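Local atomic coordinates of leucyl-trna synthetase (Plasmodium falciparum, PDB entry 5FOC), a protein that probably joins leucine to its cognate tRNA with ATP and, through the editing domain that forms this chain, probably removes wrongly attached amino acids. Residues A[128-133]-A[354-359]; A[7-12]-A[358-363]; A[132-137]-A[295-300]; A[264-269]-A[307-312]. The protein carries 2 engineered substitutions. All coordinates share one frame; numbering follows the deposited sequence.

Contact 1: residues A[128-133]-A[354-359]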
loop_
_atom_site.group_PDB
_atom_site.type_symbol
_atom_site.label_atom_id
_atom_site.label_comp_id
_atom_site.label_asym_id
_atom_site.label_seq_id
_atom_site.Cartn_x
_atom_site.Cartn_y
_atom_site.Cartn_z
ATOM N N LEU A 128 8.216 -5.792 4.799
ATOM C CA LEU A 128 9.379 -6.232 5.562
ATOM C C LEU A 128 10.643 -6.266 4.760
ATOM O O LEU A 128 11.705 -6.550 5.264
ATOM C CB LEU A 128 9.113 -7.622 6.146
ATOM C CG LEU A 128 7.925 -7.677 7.109
ATOM C CD1 LEU A 128 7.526 -9.107 7.399
ATOM C CD2 LEU A 128 8.246 -6.873 8.345
ATOM N N LYS A 129 10.564 -5.880 3.456
ATOM C CA LYS A 129 11.701 -5.902 2.613
ATOM C C LYS A 129 11.821 -4.550 1.882
ATOM O O LYS A 129 11.676 -4.496 0.629
ATOM C CB LYS A 129 11.596 -7.029 1.588
ATOM C CG LYS A 129 11.274 -8.439 1.998
ATOM C CD LYS A 129 11.374 -9.300 0.723
ATOM C CE LYS A 129 10.662 -10.629 0.804
ATOM N NZ LYS A 129 10.943 -11.519 -0.362
ATOM N N PRO A 130 12.057 -3.456 2.619
ATOM C CA PRO A 130 12.122 -2.115 1.973
ATOM C C PRO A 130 13.164 -1.975 0.899
ATOM O O PRO A 130 12.939 -1.168 -0.031
ATOM C CB PRO A 130 12.406 -1.141 3.109
ATOM C CG PRO A 130 12.986 -2.046 4.219
ATOM C CD PRO A 130 12.309 -3.367 4.075
ATOM N N GLU A 131 14.234 -2.751 0.948
ATOM C CA GLU A 131 15.317 -2.746 -0.038
ATOM C C GLU A 131 14.846 -3.158 -1.457
ATOM O O GLU A 131 15.624 -3.048 -2.404
ATOM C CB GLU A 131 16.517 -3.608 0.429
ATOM C CG GLU A 131 16.279 -5.118 0.480
ATOM C CD GLU A 131 15.400 -5.634 1.644
ATOM O OE1 GLU A 131 15.020 -4.856 2.564
ATOM O OE2 GLU A 131 15.083 -6.852 1.624
ATOM N N THR A 132 13.675 -3.768 -1.543
ATOM C CA THR A 132 13.085 -4.216 -2.813
ATOM C C THR A 132 12.160 -3.157 -3.413
ATOM O O THR A 132 11.640 -3.421 -4.488
ATOM C CB THR A 132 12.286 -5.549 -2.616
ATOM O OG1 THR A 132 11.083 -5.337 -1.853
ATOM C CG2 THR A 132 13.206 -6.656 -1.920
ATOM N N ALA A 133 11.977 -2.014 -2.778
ATOM C CA ALA A 133 10.969 -1.039 -3.229
ATOM C C ALA A 133 11.244 -0.551 -4.659
ATOM O O ALA A 133 10.272 -0.169 -5.403
ATOM C CB ALA A 133 10.891 0.136 -2.301
ATOM N N ASN A 354 22.919 -5.828 5.075
ATOM C CA ASN A 354 23.264 -4.458 5.410
ATOM C C ASN A 354 22.224 -3.466 4.790
ATOM O O ASN A 354 21.797 -2.469 5.425
ATOM C CB ASN A 354 24.713 -4.159 4.951
ATOM C CG ASN A 354 25.771 -5.095 5.589
ATOM O OD1 ASN A 354 26.535 -5.788 4.871
ATOM N ND2 ASN A 354 25.828 -5.116 6.893
ATOM N N CYS A 355 21.799 -3.757 3.560
ATOM C CA CYS A 355 20.941 -2.854 2.806
ATOM C C CYS A 355 19.570 -2.650 3.440
ATOM O O CYS A 355 18.986 -1.560 3.372
ATOM C CB CYS A 355 20.742 -3.419 1.417
ATOM S SG CYS A 355 19.800 -2.296 0.382
ATOM N N ARG A 356 19.037 -3.736 4.017
ATOM C CA ARG A 356 17.799 -3.697 4.823
ATOM C C ARG A 356 17.783 -2.485 5.778
ATOM O O ARG A 356 16.797 -1.735 5.870
ATOM C CB ARG A 356 17.733 -4.978 5.643
ATOM C CG ARG A 356 16.650 -5.039 6.716
ATOM C CD ARG A 356 15.278 -4.979 6.109
ATOM N NE ARG A 356 15.126 -5.972 5.045
ATOM C CZ ARG A 356 14.866 -7.265 5.208
ATOM N NH1 ARG A 356 14.746 -7.814 6.442
ATOM N NH2 ARG A 356 14.744 -8.044 4.136
ATOM N N LYS A 357 18.895 -2.312 6.500
ATOM C CA LYS A 357 19.020 -1.235 7.485
ATOM C C LYS A 357 19.165 0.119 6.804
ATOM O O LYS A 357 18.491 1.054 7.197
ATOM C CB LYS A 357 20.170 -1.497 8.532
ATOM C CG LYS A 357 19.935 -2.642 9.521
ATOM C CD LYS A 357 21.192 -2.890 10.384
ATOM C CE LYS A 357 21.192 -4.192 11.236
ATOM N NZ LYS A 357 22.539 -4.915 11.454
ATOM N N LEU A 358 19.986 0.197 5.749
ATOM C CA LEU A 358 20.241 1.450 5.068
ATOM C C LEU A 358 18.980 1.930 4.396
ATOM O O LEU A 358 18.655 3.110 4.481
ATOM C CB LEU A 358 21.354 1.317 4.019
ATOM C CG LEU A 358 22.768 1.112 4.537
ATOM C CD1 LEU A 358 23.714 1.082 3.364
ATOM C CD2 LEU A 358 23.218 2.215 5.488
ATOM N N ALA A 359 18.261 1.008 3.749
ATOM C CA ALA A 359 17.043 1.372 3.005
ATOM C C ALA A 359 15.963 1.903 3.956
ATOM O O ALA A 359 15.293 2.896 3.663
ATOM C CB ALA A 359 16.534 0.200 2.197
#

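Contact 2: residues A[7-12]-A[358-363]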
loop_
_atom_site.group_PDB
_atom_site.type_symbol
_atom_site.label_atom_id
_atom_site.label_comp_id
_atom_site.label_asym_id
_atom_site.label_seq_id
_atom_site.Cartn_x
_atom_site.Cartn_y
_atom_site.Cartn_z
ATOM N N GLU A 7 8.620 -4.901 13.314
ATOM C CA GLU A 7 8.766 -3.569 12.766
ATOM C C GLU A 7 8.504 -3.700 11.244
ATOM O O GLU A 7 9.009 -4.613 10.596
ATOM C CB GLU A 7 10.150 -2.993 13.041
ATOM C CG GLU A 7 10.355 -1.629 12.415
ATOM C CD GLU A 7 11.609 -0.928 12.875
ATOM O OE1 GLU A 7 11.590 -0.373 13.989
ATOM O OE2 GLU A 7 12.626 -0.926 12.118
ATOM N N TYR A 8 7.655 -2.821 10.731
ATOM C CA TYR A 8 7.345 -2.740 9.293
ATOM C C TYR A 8 7.880 -1.421 8.791
ATOM O O TYR A 8 7.981 -0.447 9.559
ATOM C CB TYR A 8 5.835 -2.798 9.064
ATOM C CG TYR A 8 5.190 -4.089 9.506
ATOM C CD1 TYR A 8 4.843 -4.283 10.867
ATOM C CD2 TYR A 8 5.059 -5.161 8.654
ATOM C CE1 TYR A 8 4.280 -5.479 11.274
ATOM C CE2 TYR A 8 4.484 -6.355 9.037
ATOM C CZ TYR A 8 4.137 -6.515 10.390
ATOM O OH TYR A 8 3.571 -7.698 10.726
ATOM N N THR A 9 8.140 -1.349 7.471
ATOM C CA THR A 9 8.440 -0.080 6.833
ATOM C C THR A 9 7.197 0.251 6.007
ATOM O O THR A 9 6.717 -0.589 5.285
ATOM C CB THR A 9 9.676 -0.130 5.937
ATOM O OG1 THR A 9 10.799 -0.563 6.682
ATOM C CG2 THR A 9 9.979 1.260 5.388
ATOM N N LEU A 10 6.593 1.365 6.325
ATOM C CA LEU A 10 5.494 1.904 5.510
ATOM C C LEU A 10 6.063 2.827 4.443
ATOM O O LEU A 10 6.871 3.698 4.715
ATOM C CB LEU A 10 4.471 2.657 6.364
ATOM C CG LEU A 10 3.947 1.946 7.613
ATOM C CD1 LEU A 10 2.866 2.793 8.256
ATOM C CD2 LEU A 10 3.483 0.542 7.301
ATOM N N ILE A 11 5.635 2.585 3.207
ATOM C CA ILE A 11 6.061 3.381 2.051
ATOM C C ILE A 11 4.858 4.194 1.607
ATOM O O ILE A 11 3.754 3.681 1.539
ATOM C CB ILE A 11 6.590 2.454 0.944
ATOM C CG1 ILE A 11 7.847 1.691 1.466
ATOM C CG2 ILE A 11 6.939 3.230 -0.326
ATOM C CD1 ILE A 11 8.404 0.654 0.526
ATOM N N LYS A 12 5.132 5.483 1.312
ATOM C CA LYS A 12 4.096 6.380 0.766
ATOM C C LYS A 12 3.814 6.023 -0.679
ATOM O O LYS A 12 4.690 6.116 -1.496
ATOM C CB LYS A 12 4.511 7.817 0.896
ATOM C CG LYS A 12 4.483 8.314 2.336
ATOM C CD LYS A 12 5.125 9.652 2.488
ATOM C CE LYS A 12 5.141 10.201 3.892
ATOM N NZ LYS A 12 5.890 11.465 3.892
ATOM N N LEU A 358 19.986 0.197 5.749
ATOM C CA LEU A 358 20.241 1.450 5.068
ATOM C C LEU A 358 18.980 1.930 4.396
ATOM O O LEU A 358 18.655 3.110 4.481
ATOM C CB LEU A 358 21.354 1.317 4.019
ATOM C CG LEU A 358 22.768 1.112 4.537
ATOM C CD1 LEU A 358 23.714 1.082 3.364
ATOM C CD2 LEU A 358 23.218 2.215 5.488
ATOM N N ALA A 359 18.261 1.008 3.749
ATOM C CA ALA A 359 17.043 1.372 3.005
ATOM C C ALA A 359 15.963 1.903 3.956
ATOM O O ALA A 359 15.293 2.896 3.663
ATOM C CB ALA A 359 16.534 0.200 2.197
ATOM N N LYS A 360 15.822 1.259 5.115
ATOM C CA LYS A 360 14.955 1.803 6.175
ATOM C C LYS A 360 15.334 3.226 6.561
ATOM O O LYS A 360 14.456 4.089 6.645
ATOM C CB LYS A 360 14.992 0.943 7.429
ATOM C CG LYS A 360 14.051 -0.208 7.382
ATOM C CD LYS A 360 14.100 -0.884 8.771
ATOM C CE LYS A 360 13.107 -2.021 8.847
ATOM N NZ LYS A 360 13.259 -2.783 10.104
ATOM N N GLN A 361 16.640 3.443 6.803
ATOM C CA GLN A 361 17.189 4.772 7.096
ATOM C C GLN A 361 16.869 5.801 5.991
ATOM O O GLN A 361 16.417 6.902 6.300
ATOM C CB GLN A 361 18.720 4.716 7.345
ATOM C CG GLN A 361 19.102 3.986 8.648
ATOM C CD GLN A 361 20.602 3.793 8.829
ATOM O OE1 GLN A 361 21.412 4.325 8.070
ATOM N NE2 GLN A 361 20.980 3.029 9.859
ATOM N N ASN A 362 17.073 5.427 4.720
ATOM C CA ASN A 362 16.983 6.369 3.614
ATOM C C ASN A 362 15.539 6.712 3.390
ATOM O O ASN A 362 15.196 7.890 3.178
ATOM C CB ASN A 362 17.615 5.796 2.335
ATOM C CG ASN A 362 19.139 5.672 2.428
ATOM O OD1 ASN A 362 19.814 6.460 3.116
ATOM N ND2 ASN A 362 19.695 4.690 1.717
ATOM N N ILE A 363 14.685 5.692 3.452
ATOM C CA ILE A 363 13.248 5.911 3.246
ATOM C C ILE A 363 12.697 6.886 4.272
ATOM O O ILE A 363 11.976 7.827 3.899
ATOM C CB ILE A 363 12.461 4.601 3.268
ATOM C CG1 ILE A 363 12.809 3.793 2.018
ATOM C CG2 ILE A 363 10.951 4.846 3.449
ATOM C CD1 ILE A 363 12.275 2.381 1.986
HETATM O O HOH W 1 11.125 -4.494 9.233
#

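Contact 3: residues A[132-137]-A[295-300]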
loop_
_atom_site.group_PDB
_atom_site.type_symbol
_atom_site.label_atom_id
_atom_site.label_comp_id
_atom_site.label_asym_id
_atom_site.label_seq_id
_atom_site.Cartn_x
_atom_site.Cartn_y
_atom_site.Cartn_z
ATOM N N THR A 132 13.675 -3.768 -1.543
ATOM C CA THR A 132 13.085 -4.216 -2.813
ATOM C C THR A 132 12.160 -3.157 -3.413
ATOM O O THR A 132 11.640 -3.421 -4.488
ATOM C CB THR A 132 12.286 -5.549 -2.616
ATOM O OG1 THR A 132 11.083 -5.337 -1.853
ATOM C CG2 THR A 132 13.206 -6.656 -1.920
ATOM N N ALA A 133 11.977 -2.014 -2.778
ATOM C CA ALA A 133 10.969 -1.039 -3.229
ATOM C C ALA A 133 11.244 -0.551 -4.659
ATOM O O ALA A 133 10.272 -0.169 -5.403
ATOM C CB ALA A 133 10.891 0.136 -2.301
ATOM N N TYR A 134 12.506 -0.495 -5.057
ATOM C CA TYR A 134 12.790 -0.036 -6.495
ATOM C C TYR A 134 12.084 -0.932 -7.490
ATOM O O TYR A 134 11.700 -0.420 -8.604
ATOM C CB TYR A 134 14.288 -0.041 -6.754
ATOM C CG TYR A 134 14.773 0.303 -8.136
ATOM C CD1 TYR A 134 14.748 1.621 -8.548
ATOM C CD2 TYR A 134 15.349 -0.635 -8.938
ATOM C CE1 TYR A 134 15.258 1.987 -9.800
ATOM C CE2 TYR A 134 15.852 -0.300 -10.207
ATOM C CZ TYR A 134 15.813 1.021 -10.586
ATOM O OH TYR A 134 16.292 1.394 -11.798
ATOM N N GLY A 135 11.925 -2.222 -7.205
ATOM C CA GLY A 135 11.280 -3.173 -8.105
ATOM C C GLY A 135 9.773 -3.231 -8.079
ATOM O O GLY A 135 9.209 -4.116 -8.680
ATOM N N GLN A 136 9.117 -2.362 -7.314
ATOM C CA GLN A 136 7.681 -2.428 -7.150
ATOM C C GLN A 136 6.990 -2.232 -8.522
ATOM O O GLN A 136 7.310 -1.239 -9.176
ATOM C CB GLN A 136 7.175 -1.371 -6.177
ATOM C CG GLN A 136 5.721 -1.556 -5.839
ATOM C CD GLN A 136 5.149 -0.559 -4.878
ATOM O OE1 GLN A 136 5.880 0.211 -4.267
ATOM N NE2 GLN A 136 3.816 -0.495 -4.802
ATOM N N ASN A 137 6.152 -3.167 -8.890
ATOM C CA ASN A 137 5.384 -3.055 -10.191
ATOM C C ASN A 137 3.897 -2.859 -10.047
ATOM O O ASN A 137 3.211 -2.400 -10.990
ATOM C CB ASN A 137 5.785 -4.166 -11.171
ATOM C CG ASN A 137 5.611 -5.570 -10.655
ATOM O OD1 ASN A 137 5.677 -5.801 -9.413
ATOM N ND2 ASN A 137 5.485 -6.535 -11.546
ATOM N N GLU A 295 11.806 -4.966 -11.609
ATOM C CA GLU A 295 13.236 -5.059 -11.713
ATOM C C GLU A 295 13.715 -5.773 -10.423
ATOM O O GLU A 295 13.454 -5.279 -9.368
ATOM C CB GLU A 295 13.875 -3.688 -11.782
ATOM C CG GLU A 295 15.367 -3.709 -12.031
ATOM C CD GLU A 295 15.731 -4.057 -13.453
ATOM O OE1 GLU A 295 15.068 -3.537 -14.405
ATOM O OE2 GLU A 295 16.678 -4.868 -13.606
ATOM N N SER A 296 14.367 -6.905 -10.586
ATOM C CA SER A 296 14.848 -7.701 -9.418
ATOM C C SER A 296 15.948 -6.929 -8.704
ATOM O O SER A 296 16.900 -6.405 -9.324
ATOM C CB SER A 296 15.355 -9.048 -9.887
ATOM O OG SER A 296 15.647 -9.881 -8.760
ATOM N N CYS A 297 15.788 -6.821 -7.385
ATOM C CA CYS A 297 16.702 -6.076 -6.516
ATOM C C CYS A 297 17.718 -6.967 -5.773
ATOM O O CYS A 297 18.682 -6.430 -5.274
ATOM C CB CYS A 297 15.915 -5.253 -5.471
ATOM S SG CYS A 297 14.857 -4.016 -6.288
ATOM N N ILE A 298 17.505 -8.274 -5.842
ATOM C CA ILE A 298 18.244 -9.220 -4.960
ATOM C C ILE A 298 18.645 -10.452 -5.762
ATOM O O ILE A 298 17.791 -11.121 -6.346
ATOM C CB ILE A 298 17.428 -9.678 -3.722
ATOM C CG1 ILE A 298 17.060 -8.496 -2.823
ATOM C CG2 ILE A 298 18.271 -10.653 -2.846
ATOM C CD1 ILE A 298 16.035 -8.788 -1.757
ATOM N N GLU A 299 19.933 -10.791 -5.707
ATOM C CA GLU A 299 20.416 -12.028 -6.287
ATOM C C GLU A 299 20.893 -12.971 -5.164
ATOM O O GLU A 299 21.420 -12.534 -4.139
ATOM C CB GLU A 299 21.522 -11.808 -7.297
ATOM C CG GLU A 299 22.811 -11.204 -6.794
ATOM C CD GLU A 299 23.920 -11.294 -7.822
ATOM O OE1 GLU A 299 23.650 -11.711 -8.970
ATOM O OE2 GLU A 299 25.060 -10.927 -7.490
ATOM N N LEU A 300 20.657 -14.252 -5.355
ATOM C CA LEU A 300 21.119 -15.250 -4.401
ATOM C C LEU A 300 22.238 -15.982 -5.104
ATOM O O LEU A 300 22.136 -16.259 -6.314
ATOM C CB LEU A 300 20.008 -16.206 -3.990
ATOM C CG LEU A 300 19.066 -15.647 -2.911
ATOM C CD1 LEU A 300 17.906 -16.579 -2.703
ATOM C CD2 LEU A 300 19.822 -15.430 -1.617
#

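Contact 4: residues A[264-269]-A[307-312]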
loop_
_atom_site.group_PDB
_atom_site.type_symbol
_atom_site.label_atom_id
_atom_site.label_comp_id
_atom_site.label_asym_id
_atom_site.label_seq_id
_atom_site.Cartn_x
_atom_site.Cartn_y
_atom_site.Cartn_z
ATOM N N ASP A 264 5.138 -14.816 -3.167
ATOM C CA ASP A 264 3.707 -14.610 -3.033
ATOM C C ASP A 264 3.248 -13.554 -4.047
ATOM O O ASP A 264 2.221 -13.755 -4.719
ATOM C CB ASP A 264 3.219 -14.257 -1.621
ATOM C CG ASP A 264 3.975 -13.165 -0.971
ATOM O OD1 ASP A 264 5.166 -12.923 -1.282
ATOM O OD2 ASP A 264 3.371 -12.547 -0.078
ATOM N N ASP A 265 4.055 -12.503 -4.202
ATOM C CA ASP A 265 3.730 -11.412 -5.167
ATOM C C ASP A 265 3.732 -11.985 -6.551
ATOM O O ASP A 265 2.796 -11.758 -7.327
ATOM C CB ASP A 265 4.764 -10.287 -5.077
ATOM C CG ASP A 265 4.702 -9.529 -3.739
ATOM O OD1 ASP A 265 3.810 -9.888 -2.896
ATOM O OD2 ASP A 265 5.516 -8.619 -3.500
ATOM N N TYR A 266 4.770 -12.745 -6.872
ATOM C CA TYR A 266 4.851 -13.424 -8.161
ATOM C C TYR A 266 3.614 -14.276 -8.426
ATOM O O TYR A 266 3.018 -14.254 -9.532
ATOM C CB TYR A 266 6.101 -14.303 -8.244
ATOM C CG TYR A 266 6.276 -14.865 -9.615
ATOM C CD1 TYR A 266 6.948 -14.130 -10.580
ATOM C CD2 TYR A 266 5.708 -16.077 -9.991
ATOM C CE1 TYR A 266 7.059 -14.606 -11.899
ATOM C CE2 TYR A 266 5.811 -16.555 -11.302
ATOM C CZ TYR A 266 6.497 -15.817 -12.253
ATOM O OH TYR A 266 6.622 -16.266 -13.550
ATOM N N ALA A 267 3.256 -15.087 -7.419
ATOM C CA ALA A 267 2.127 -16.001 -7.520
ATOM C C ALA A 267 0.826 -15.280 -7.834
ATOM O O ALA A 267 0.048 -15.733 -8.681
ATOM C CB ALA A 267 1.962 -16.784 -6.230
ATOM N N CYS A 268 0.598 -14.178 -7.150
ATOM C CA CYS A 268 -0.660 -13.438 -7.266
ATOM C C CYS A 268 -0.748 -12.770 -8.661
ATOM O O CYS A 268 -1.793 -12.839 -9.345
ATOM C CB CYS A 268 -0.779 -12.404 -6.168
ATOM S SG CYS A 268 -2.282 -11.443 -6.198
ATOM N N LEU A 269 0.356 -12.145 -9.048
ATOM C CA LEU A 269 0.420 -11.522 -10.368
ATOM C C LEU A 269 0.231 -12.571 -11.474
ATOM O O LEU A 269 -0.533 -12.333 -12.434
ATOM C CB LEU A 269 1.710 -10.700 -10.522
ATOM C CG LEU A 269 1.900 -9.992 -11.884
ATOM C CD1 LEU A 269 0.706 -9.087 -12.256
ATOM C CD2 LEU A 269 3.229 -9.225 -11.857
ATOM N N THR A 307 14.329 -14.353 -7.805
ATOM C CA THR A 307 14.159 -15.450 -6.897
ATOM C C THR A 307 12.690 -15.765 -6.557
ATOM O O THR A 307 12.373 -16.905 -6.165
ATOM C CB THR A 307 15.037 -15.286 -5.600
ATOM O OG1 THR A 307 14.649 -14.132 -4.872
ATOM C CG2 THR A 307 16.507 -15.151 -5.947
ATOM N N GLY A 308 11.797 -14.794 -6.692
ATOM C CA GLY A 308 10.390 -15.037 -6.475
ATOM C C GLY A 308 9.850 -16.085 -7.421
ATOM O O GLY A 308 9.169 -17.006 -7.006
ATOM N N LYS A 309 10.144 -15.911 -8.717
ATOM C CA LYS A 309 9.795 -16.883 -9.744
ATOM C C LYS A 309 10.527 -18.213 -9.498
ATOM O O LYS A 309 9.940 -19.280 -9.619
ATOM C CB LYS A 309 10.162 -16.335 -11.133
ATOM C CG LYS A 309 9.781 -17.243 -12.295
ATOM C CD LYS A 309 10.116 -16.630 -13.650
ATOM C CE LYS A 309 9.933 -17.710 -14.688
ATOM N NZ LYS A 309 10.232 -17.336 -16.081
ATOM N N TYR A 310 11.818 -18.142 -9.204
ATOM C CA TYR A 310 12.620 -19.363 -8.979
ATOM C C TYR A 310 11.973 -20.283 -7.916
ATOM O O TYR A 310 11.837 -21.465 -8.158
ATOM C CB TYR A 310 14.060 -19.023 -8.577
ATOM C CG TYR A 310 14.918 -20.239 -8.368
ATOM C CD1 TYR A 310 15.615 -20.823 -9.422
ATOM C CD2 TYR A 310 15.034 -20.821 -7.096
ATOM C CE1 TYR A 310 16.393 -21.964 -9.230
ATOM C CE2 TYR A 310 15.816 -21.941 -6.894
ATOM C CZ TYR A 310 16.486 -22.509 -7.964
ATOM O OH TYR A 310 17.267 -23.620 -7.734
ATOM N N TYR A 311 11.570 -19.729 -6.770
ATOM C CA TYR A 311 10.916 -20.545 -5.703
ATOM C C TYR A 311 9.456 -20.912 -5.992
ATOM O O TYR A 311 8.998 -21.977 -5.574
ATOM C CB TYR A 311 11.104 -19.927 -4.314
ATOM C CG TYR A 311 12.538 -20.103 -3.892
ATOM C CD1 TYR A 311 13.009 -21.349 -3.400
ATOM C CD2 TYR A 311 13.471 -19.088 -4.067
ATOM C CE1 TYR A 311 14.354 -21.536 -3.054
ATOM C CE2 TYR A 311 14.819 -19.261 -3.688
ATOM C CZ TYR A 311 15.264 -20.490 -3.204
ATOM O OH TYR A 311 16.603 -20.661 -2.846
ATOM N N TYR A 312 8.735 -20.041 -6.715
ATOM C CA TYR A 312 7.420 -20.391 -7.240
ATOM C C TYR A 312 7.497 -21.704 -8.029
ATOM O O TYR A 312 6.741 -22.641 -7.778
ATOM C CB TYR A 312 6.922 -19.272 -8.136
ATOM C CG TYR A 312 5.565 -19.469 -8.730
ATOM C CD1 TYR A 312 4.407 -19.250 -7.973
ATOM C CD2 TYR A 312 5.426 -19.855 -10.073
ATOM C CE1 TYR A 312 3.147 -19.413 -8.520
ATOM C CE2 TYR A 312 4.161 -20.025 -10.636
ATOM C CZ TYR A 312 3.029 -19.793 -9.857
ATOM O OH TYR A 312 1.798 -19.947 -10.394
HETATM O O HOH W 2 0.009 -18.470 -9.111
#

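Contact 1: residues A[128-133]-A[354-359]
Glu-131 in a 3-10 turn and Ala-359 on helix 352-365 bring their CA atoms to 5.4 Å, backbone against helix flank with no main-chain bond between them. The contact is carried by Glu-131 and Arg-356. Arg-356 reaches over with two nitrogens, side-on: NE gives a hydrogen bond of 2.7 Å to OE1 of Glu-131, and NH2 one of 2.8 Å to OE2, almost straight at 176°. Both oxygens lie in the guanidinium plane, from which the carboxylate is turned by 31°; OE1 is met from above the carboxylate plane and OE2 on its syn side, also tilted. Glu-131 gets there by a folded chain, with CG between backbone N and carbonyl carbon (chi1 69°). Over the guanidinium centre sits Leu-128 O, 3.2 Å from CZ of Arg-356. This oxygen makes no hydrogen bond to the guanidinium, but its partial negative charge would be expected to suit the cation. Beside the salt bridge, Pro-130 CD packs on Arg-356 CD at 3.9 Å, and Ala-359 CB rests on the backbone of Glu-131. Tyr-333 and Tyr-337 of helix 325-339 touch Arg-356 too. The end of strand 120-127 and the turn after it probably correspond to the threonine-rich motif lining the editing pocket in related leucyl-tRNA synthetases.

Contact 2: residues A[7-12]-A[358-363]
Lys-360 NZ is held by two groups: it donates a 2.8 Å hydrogen bond to Glu-7 OE2, completing a salt bridge, and a second of 2.9 Å to water 1, which passes it on to Glu-7 O. One ammonium thus ties both the carboxylate and the main chain of the same residue. It approaches OE2 on the anti side, 19° out of the carboxylate plane. Both side chains are extended, with Glu-7 CG anti to its backbone N (chi1 177°), and they meet obliquely. On the way, the methylenes of Lys-360 run past Thr-9: its OG1 lies 3.3 Å from Lys-360 CG, and Lys-360 CE comes nearly as close. Here helix 352-365 lies over strand 7-15 of the mixed sheet; the axes of segments 7-12 and 358-363 pass at 9.7 Å, inclined at 44°. Strand 7-15 is flanked in that sheet by strands 120-127 and 369-373, both antiparallel to it. The helix leads by a short loop into strand 369-373. Further along, the contact turns apolar. Ile-363 CG2 meets Thr-9 CG2 at 4.2 Å, and Ile-363 CD1 reaches Ile-11 CD1 at 4.5 Å. Tyr-8 and Leu-10, in contrast, point away from the helix and pack on Ser-126 and Tyr-372.

Contact 3: residues A[132-137]-A[295-300]
Cys-297 packs on the 3-10 turn of residues 132-135 from CB to its tip. Its CB lies 4.0 Å from Thr-132 CA. Beyond CB, SG sits anti to the carbonyl carbon (chi1 -62°) and lies against the turn, 3.7 Å from Thr-132 O and 3.6 Å from Gly-135 N. Those two backbone atoms are already joined by the hydrogen bond of the turn, so the sulfur packs against a closed link and makes no bond across the contact. It also touches Tyr-134 CB, near the ring edge. Backbone meets backbone at Gly-135, whose CA comes 3.3 Å from Glu-295 O in a CA-H...O contact. Glu-295 runs alongside Tyr-134 in the same direction, its CG 3.9 Å from Tyr-134 CE2. The carboxylate goes to Lys-234 in a salt bridge. At the other end, Thr-132 CG2 and Ile-298 CD1 press together at 3.5 Å. Segment 295-300 contains the short strand 298-299, which pairs antiparallel with strand 341-342 and lies against helix 325-339, while segment 132-137 leads into strand 138-141 of the mixed sheet.

Contact 4: residues A[264-269]-A[307-312]
Tyr-266 fills the tight part of this helix pair. Lys-309 covers one face of its ring and Tyr-312 meets the CD2-CE2 side, where the axes of segments 264-269 and 307-312 pass at 8.5 Å with a crossing angle of -76°. Tyr-266 CB rests against the backbone of Gly-308, 4.2 Å from its C. The Tyr-266 ring, with CG anti to the backbone N (chi1 -173°), sends its CD2-CE2 side over one face of Tyr-312, offset toward the rim. CE2 of Tyr-266 is 3.5 Å from CD2 of Tyr-312. The ring planes meet obliquely at 59° with centroids 5.0 Å apart. Over a face of Tyr-266 comes Lys-309 CB, 3.9 Å from the ring centroid, in a CH-pi contact. Ala-267 CB adds a second apolar touch, 3.7 Å from Tyr-312 CE1. The outer side is looser. The extended chain of Lys-309 passes the Tyr-266 hydroxyl and leads away from the contact, and its NZ forms a long, weak ion pair with Glu-313. Tyr-312 OH reaches Ala-267 O through water 2, which gives a 2.8 Å hydrogen bond to that carbonyl, so the polar link here is solvent-mediated. Helix 263-274 packs by its other flank on strand 138-141, where Cys-268 meets Phe-140, while helix 307-314 lies against helix 325-339 through Tyr-311.

Overall arrangement
Contacts 1 and 2 share helix 352-365 and are neighbours, their centres 7 Å apart; Pro-130 CB meets Ile-363 CD1 at 3.7 Å between them. The loop 128-137 then carries contact 1 into contact 3, whose centre is 10 Å away, with Glu-131 O 3.8 Å from Cys-297 CB. Contact 3 in turn touches contact 4, centres 12 Å apart, through Asn-137 ND2 and Leu-269 CD2 at 3.5 Å. Contacts 2 and 4 lie farthest apart, at 23 Å between centres, with no touch. Contacts 1 and 3 join loop 128-137, probably part of the editing pocket as in relatives, to helix 352-365 and segment 295-300; contact 2 adjoins contact 1, and contact 4 adjoins contact 3.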